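Side-chain contacts in sigma-54 interaction domain protein (Enterococcus faecalis, PDB 3GDW), which is of unknown function, this chain being the mannose/fructose-type PTS IIA domain of a longer protein that probably binds ATP and DNA as a transcriptional regulator: residues I32-N37 with R52-T57; L68-D71 with L75-F78. All coordinates share one frame; numbering follows the deposited sequence.

Contact 1. Residues I32-N37 with R52-T57; sequences IGTAMN and RNQVIT
Gln54 reaches out from helix 44-57 and brings the end of its amide up to the side chain of Thr34 on strand 34-38, the two arriving from opposite directions. With CG anti to the backbone N (chi1 -163°) and the chain extended beyond it, the glutamine spans a gap of 9.7 Å between Gln54 CA and Thr34 CA. Its NE2 gives a weak, bent hydrogen bond to Thr34 OG1, 3.4 Å long with an N-H...O angle of 143°. The other end of the amide meets carbon: Gln54 OE1 is 3.6 Å from Thr34 CG2 and 3.2 Å from CE of Met36, modelled as selenomethionine. Met36 bends at chi3 to bring that methyl across the glutamine. One long side chain thus meets two residues, Thr34 and Met36, that point toward the helix, while Ala35 between them touches helix 16-28. Arg52 NH1 forms a salt bridge with Glu85. Thr34 and Gln54 both lean on Phe8 of strand 6-12, and Met36 packs on Leu10, Met47 and Leu51. Strand 34-38 and helix 44-57 follow each other in the chain, and the helix packs back on one face of the four-stranded parallel sheet, of strand order 2-1-3-4.

Contact 2. Residues L68-D71 with L75-F78; sequences LLTD and LNSF
After strand 66-70 the backbone doubles back so that Leu75 CA comes within 6.3 Å of Thr70 CA, and 75-77 coil with helical angles, Leu75 O accepting from Phe78 N, just as helix 78-86 begins. Thr70 meets this turn with both branches. Its CG2 packs against Leu75 CB at 3.7 Å, whereas OG1, set between the backbone N and the carbonyl carbon (chi1 68°), binds a water at 2.7 Å. The same water accepts a weak hydrogen bond of 3.3 Å from Asn76 N, so one water links Thr70 and the turn, weakly on the turn side. The side chain of Asn76 also folds toward Thr70, and packs on Thr94 and on Gln132 of the second subunit. Two residues earlier, Leu68 crosses Phe78 at about a right angle and touches its CB through CD1, at 3.7 Å. The Phe78 ring itself leads away from the strand, one face lying under Leu75 CA, 4.2 Å above its centre; it meets Tyr48 edge-to-face. Just beyond the strand, Asp71 turns its carboxylate back, bringing OD1 to 3.5 Å from Leu75 CD1. Asp71 OD2 accepts from His12 N and is hydrogen-bonded to Thr98 OG1 of the second subunit. The chemistry changes from Leu68 to Asp71: apolar contacts seat the turn on the sheet, the water between Thr70 and Asn76 adds a polar link, and the buried carboxylate, whose OD2 partners lie outside the two segments, ties this loop to the dimer interface.

In the fold
Contact 1 lies near the surface, with none of its touching residues buried; contact 2 is closer to the centre of the chain, with five of six buried. Their centres are 12 Å apart and they do not touch, yet both rest on the same parallel sheet, contact 1 on strand 34-38, outermost within the chain, and contact 2 on inner strand 66-70. Helix 44-57 joins them: it supplies Gln54 to contact 1, and its Met47 and Leu51 pack against residues of both. A long amide with one weak bond serves the periphery, whereas contact 2 combines leucine packing with a water bridge and a link to the second subunit; no other chain touches the segments of contact 1.

Contact 1. Residues I32-N37 with R52-T57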
ATOM      1  N   ILE B  32      18.146  -6.812   2.039  1.00 35.60           N
ATOM      2  CA  ILE B  32      17.778  -7.382   0.738  1.00 34.76           C
ATOM      3  C   ILE B  32      16.494  -6.728   0.179  1.00 33.61           C
ATOM      4  O   ILE B  32      15.712  -6.142   0.923  1.00 33.62           O
ATOM      5  CB  ILE B  32      17.661  -8.928   0.780  1.00 35.23           C
ATOM      6  CG1 ILE B  32      16.431  -9.356   1.561  1.00 34.73           C
ATOM      7  CG2 ILE B  32      18.955  -9.574   1.363  1.00 35.25           C
ATOM      8  CD1 ILE B  32      15.683 -10.432   0.882  1.00 35.07           C
ATOM      9  N   GLY B  33      16.283  -6.829  -1.126  1.00 32.77           N
ATOM     10  CA  GLY B  33      15.144  -6.169  -1.770  1.00 32.06           C
ATOM     11  C   GLY B  33      15.605  -4.865  -2.400  1.00 31.55           C
ATOM     12  O   GLY B  33      16.567  -4.247  -1.948  1.00 31.10           O
ATOM     13  N   THR B  34      14.900  -4.449  -3.443  1.00 30.41           N
ATOM     14  CA  THR B  34      15.233  -3.261  -4.196  1.00 29.33           C
ATOM     15  C   THR B  34      13.957  -2.473  -4.397  1.00 29.11           C
ATOM     16  O   THR B  34      12.947  -3.049  -4.821  1.00 28.22           O
ATOM     17  CB  THR B  34      15.814  -3.652  -5.572  1.00 29.15           C
ATOM     18  OG1 THR B  34      17.035  -4.362  -5.363  1.00 30.55           O
ATOM     19  CG2 THR B  34      16.080  -2.429  -6.430  1.00 29.39           C
ATOM     20  N   ALA B  35      13.989  -1.170  -4.083  1.00 28.16           N
ATOM     21  CA  ALA B  35      12.821  -0.310  -4.356  1.00 27.00           C
ATOM     22  C   ALA B  35      13.116   0.715  -5.453  1.00 26.95           C
ATOM     23  O   ALA B  35      14.238   1.238  -5.534  1.00 25.60           O
ATOM     24  CB  ALA B  35      12.337   0.387  -3.084  1.00 26.55           C
HETATM   25  N   MSE B  36      12.109   1.012  -6.285  1.00 25.36           N
HETATM   26  CA  MSE B  36      12.281   2.028  -7.321  1.00 26.12           C
HETATM   27  C   MSE B  36      11.012   2.833  -7.324  1.00 24.65           C
HETATM   28  O   MSE B  36       9.932   2.254  -7.373  1.00 22.78           O
HETATM   29  CB  MSE B  36      12.417   1.369  -8.700  1.00 26.96           C
HETATM   30  CG  MSE B  36      13.348   0.159  -8.701  1.00 31.81           C
HETATM   31 SE   MSE B  36      13.918  -0.277 -10.510  0.75 41.20          SE
HETATM   32  CE  MSE B  36      15.802  -0.558 -10.072  1.00 39.35           C
ATOM     33  N   ASN B  37      11.143   4.154  -7.308  1.00 24.06           N
ATOM     34  CA  ASN B  37       9.982   5.033  -7.236  1.00 23.97           C
ATOM     35  C   ASN B  37       9.782   5.612  -8.608  1.00 24.54           C
ATOM     36  O   ASN B  37      10.743   6.045  -9.231  1.00 24.05           O
ATOM     37  CB  ASN B  37      10.218   6.162  -6.229  1.00 23.70           C
ATOM     38  CG  ASN B  37      10.513   5.636  -4.824  1.00 23.41           C
ATOM     39  OD1 ASN B  37       9.659   5.004  -4.185  1.00 21.86           O
ATOM     40  ND2 ASN B  37      11.737   5.836  -4.372  1.00 21.08           N
ATOM     41  N   ARG B  52      14.712  -3.391 -15.812  1.00 29.24           N
ATOM     42  CA  ARG B  52      15.305  -4.368 -16.704  1.00 30.26           C
ATOM     43  C   ARG B  52      16.838  -4.321 -16.620  1.00 31.82           C
ATOM     44  O   ARG B  52      17.498  -5.372 -16.585  1.00 31.43           O
ATOM     45  CB  ARG B  52      14.838  -4.085 -18.135  1.00 30.14           C
ATOM     46  CG  ARG B  52      15.270  -5.096 -19.188  1.00 30.61           C
ATOM     47  CD  ARG B  52      16.629  -4.781 -19.799  1.00 34.13           C
ATOM     48  NE  ARG B  52      16.812  -3.367 -20.144  1.00 36.62           N
ATOM     49  CZ  ARG B  52      16.206  -2.729 -21.147  1.00 35.82           C
ATOM     50  NH1 ARG B  52      15.351  -3.352 -21.937  1.00 35.66           N
ATOM     51  NH2 ARG B  52      16.460  -1.441 -21.344  1.00 37.93           N
ATOM     52  N   ASN B  53      17.396  -3.107 -16.609  1.00 32.95           N
ATOM     53  CA  ASN B  53      18.836  -2.935 -16.526  1.00 35.05           C
ATOM     54  C   ASN B  53      19.458  -3.522 -15.258  1.00 36.36           C
ATOM     55  O   ASN B  53      20.540  -4.120 -15.309  1.00 36.95           O
ATOM     56  CB  ASN B  53      19.211  -1.457 -16.673  1.00 35.27           C
ATOM     57  CG  ASN B  53      18.903  -0.913 -18.056  1.00 35.39           C
ATOM     58  OD1 ASN B  53      18.754  -1.657 -19.008  1.00 34.78           O
ATOM     59  ND2 ASN B  53      18.798   0.399 -18.162  1.00 40.11           N
ATOM     60  N   GLN B  54      18.793  -3.361 -14.119  1.00 37.62           N
ATOM     61  CA  GLN B  54      19.332  -3.952 -12.905  1.00 39.05           C
ATOM     62  C   GLN B  54      19.183  -5.475 -12.908  1.00 39.30           C
ATOM     63  O   GLN B  54      20.116  -6.197 -12.538  1.00 39.48           O
ATOM     64  CB  GLN B  54      18.721  -3.349 -11.659  1.00 39.06           C
ATOM     65  CG  GLN B  54      19.579  -3.672 -10.433  1.00 43.81           C
ATOM     66  CD  GLN B  54      18.981  -3.163  -9.148  1.00 47.99           C
ATOM     67  OE1 GLN B  54      18.420  -2.064  -9.111  1.00 50.23           O
ATOM     68  NE2 GLN B  54      19.092  -3.962  -8.072  1.00 49.51           N
ATOM     69  N   VAL B  55      18.010  -5.953 -13.333  1.00 39.24           N
ATOM     70  CA  VAL B  55      17.769  -7.378 -13.474  1.00 39.17           C
ATOM     71  C   VAL B  55      18.861  -8.019 -14.346  1.00 40.13           C
ATOM     72  O   VAL B  55      19.447  -9.038 -13.958  1.00 39.83           O
ATOM     73  CB  VAL B  55      16.334  -7.652 -14.010  1.00 38.87           C
ATOM     74  CG1 VAL B  55      16.202  -9.070 -14.533  1.00 38.33           C
ATOM     75  CG2 VAL B  55      15.302  -7.398 -12.911  1.00 36.88           C
ATOM     76  N   ILE B  56      19.156  -7.402 -15.494  1.00 40.72           N
ATOM     77  CA  ILE B  56      20.135  -7.943 -16.451  1.00 41.55           C
ATOM     78  C   ILE B  56      21.535  -8.075 -15.836  1.00 42.44           C
ATOM     79  O   ILE B  56      22.210  -9.096 -16.016  1.00 42.46           O
ATOM     80  CB  ILE B  56      20.155  -7.134 -17.783  1.00 41.38           C
ATOM     81  CG1 ILE B  56      18.949  -7.538 -18.644  1.00 41.32           C
ATOM     82  CG2 ILE B  56      21.499  -7.317 -18.516  1.00 42.10           C
ATOM     83  CD1 ILE B  56      18.921  -6.992 -20.084  1.00 43.53           C
ATOM     84  N   THR B  57      21.941  -7.047 -15.098  1.00 43.14           N
ATOM     85  CA  THR B  57      23.191  -7.042 -14.346  1.00 44.34           C
ATOM     86  C   THR B  57      23.281  -8.226 -13.392  1.00 44.65           C
ATOM     87  O   THR B  57      24.270  -8.947 -13.382  1.00 44.49           O
ATOM     88  CB  THR B  57      23.312  -5.740 -13.518  1.00 44.33           C
ATOM     89  OG1 THR B  57      23.422  -4.623 -14.410  1.00 45.23           O
ATOM     90  CG2 THR B  57      24.523  -5.781 -12.595  1.00 45.05           C
TER

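Contact 2. Residues L68-D71 with L75-F78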
ATOM      1  N   LEU B  68       8.000  -9.089  -8.416  1.00 26.51           N
ATOM      2  CA  LEU B  68       7.688  -7.649  -8.554  1.00 27.14           C
ATOM      3  C   LEU B  68       6.462  -7.328  -7.731  1.00 26.87           C
ATOM      4  O   LEU B  68       5.395  -7.929  -7.931  1.00 27.47           O
ATOM      5  CB  LEU B  68       7.371  -7.276 -10.010  1.00 26.61           C
ATOM      6  CG  LEU B  68       8.454  -7.551 -11.062  1.00 29.33           C
ATOM      7  CD1 LEU B  68       8.075  -6.880 -12.392  1.00 31.33           C
ATOM      8  CD2 LEU B  68       9.858  -7.064 -10.618  1.00 28.68           C
ATOM      9  N   LEU B  69       6.626  -6.397  -6.811  1.00 25.97           N
ATOM     10  CA  LEU B  69       5.538  -5.894  -5.991  1.00 24.78           C
ATOM     11  C   LEU B  69       5.242  -4.475  -6.455  1.00 24.55           C
ATOM     12  O   LEU B  69       6.098  -3.598  -6.358  1.00 24.86           O
ATOM     13  CB  LEU B  69       6.003  -5.891  -4.523  1.00 23.83           C
ATOM     14  CG  LEU B  69       6.324  -7.263  -3.923  1.00 23.25           C
ATOM     15  CD1 LEU B  69       6.762  -7.094  -2.467  1.00 21.60           C
ATOM     16  CD2 LEU B  69       5.108  -8.234  -4.026  1.00 21.43           C
ATOM     17  N   THR B  70       4.047  -4.247  -6.986  1.00 24.25           N
ATOM     18  CA  THR B  70       3.677  -2.936  -7.506  1.00 23.04           C
ATOM     19  C   THR B  70       2.408  -2.393  -6.817  1.00 22.78           C
ATOM     20  O   THR B  70       1.764  -3.086  -6.024  1.00 22.57           O
ATOM     21  CB  THR B  70       3.424  -2.997  -9.056  1.00 24.42           C
ATOM     22  OG1 THR B  70       2.226  -3.767  -9.330  1.00 22.60           O
ATOM     23  CG2 THR B  70       4.634  -3.616  -9.782  1.00 23.27           C
ATOM     24  N   ASP B  71       2.047  -1.158  -7.140  1.00 22.14           N
ATOM     25  CA  ASP B  71       0.825  -0.583  -6.617  1.00 21.40           C
ATOM     26  C   ASP B  71      -0.339  -0.670  -7.624  1.00 21.94           C
ATOM     27  O   ASP B  71      -1.370  -1.276  -7.315  1.00 23.05           O
ATOM     28  CB  ASP B  71       1.038   0.851  -6.061  1.00 20.63           C
ATOM     29  CG  ASP B  71       1.765   1.798  -7.045  1.00 20.33           C
ATOM     30  OD1 ASP B  71       2.113   1.404  -8.210  1.00 21.34           O
ATOM     31  OD2 ASP B  71       1.971   2.966  -6.648  1.00 19.19           O
ATOM     32  N   LEU B  75       2.400  -1.005 -14.236  1.00 30.03           N
ATOM     33  CA  LEU B  75       3.554  -1.621 -13.618  1.00 30.65           C
ATOM     34  C   LEU B  75       3.474  -3.162 -13.555  1.00 31.48           C
ATOM     35  O   LEU B  75       4.487  -3.835 -13.693  1.00 32.16           O
ATOM     36  CB  LEU B  75       3.857  -0.970 -12.257  1.00 29.41           C
ATOM     37  CG  LEU B  75       4.161   0.544 -12.184  1.00 29.22           C
ATOM     38  CD1 LEU B  75       4.491   0.974 -10.772  1.00 25.84           C
ATOM     39  CD2 LEU B  75       5.306   0.937 -13.092  1.00 29.42           C
ATOM     40  N   ASN B  76       2.289  -3.740 -13.385  1.00 32.90           N
ATOM     41  CA  ASN B  76       2.251  -5.202 -13.309  1.00 33.97           C
ATOM     42  C   ASN B  76       2.659  -5.892 -14.595  1.00 33.94           C
ATOM     43  O   ASN B  76       3.243  -6.984 -14.549  1.00 35.36           O
ATOM     44  CB  ASN B  76       0.925  -5.762 -12.793  1.00 35.02           C
ATOM     45  CG  ASN B  76       1.141  -6.695 -11.597  1.00 36.86           C
ATOM     46  OD1 ASN B  76       2.042  -6.453 -10.778  1.00 39.72           O
ATOM     47  ND2 ASN B  76       0.326  -7.744 -11.478  1.00 37.48           N
ATOM     48  N   SER B  77       2.395  -5.246 -15.729  1.00 32.64           N
ATOM     49  CA  SER B  77       2.823  -5.776 -17.018  1.00 31.60           C
ATOM     50  C   SER B  77       4.328  -6.010 -17.109  1.00 30.74           C
ATOM     51  O   SER B  77       4.781  -6.749 -17.971  1.00 29.49           O
ATOM     52  CB  SER B  77       2.375  -4.857 -18.145  1.00 31.84           C
ATOM     53  OG  SER B  77       3.055  -3.629 -18.071  1.00 32.51           O
ATOM     54  N   PHE B  78       5.106  -5.399 -16.210  1.00 29.82           N
ATOM     55  CA  PHE B  78       6.572  -5.565 -16.252  1.00 29.59           C
ATOM     56  C   PHE B  78       6.974  -6.996 -15.956  1.00 29.58           C
ATOM     57  O   PHE B  78       8.026  -7.443 -16.401  1.00 29.08           O
ATOM     58  CB  PHE B  78       7.312  -4.652 -15.251  1.00 29.27           C
ATOM     59  CG  PHE B  78       7.194  -3.189 -15.539  1.00 29.09           C
ATOM     60  CD1 PHE B  78       6.591  -2.721 -16.706  1.00 28.02           C
ATOM     61  CD2 PHE B  78       7.733  -2.270 -14.645  1.00 28.59           C
ATOM     62  CE1 PHE B  78       6.501  -1.353 -16.968  1.00 28.93           C
ATOM     63  CE2 PHE B  78       7.661  -0.899 -14.896  1.00 28.82           C
ATOM     64  CZ  PHE B  78       7.035  -0.437 -16.052  1.00 30.57           C
TER
HETATM   65  O   HOH W   1       0.339  -2.575 -10.931  1.00 36.95           O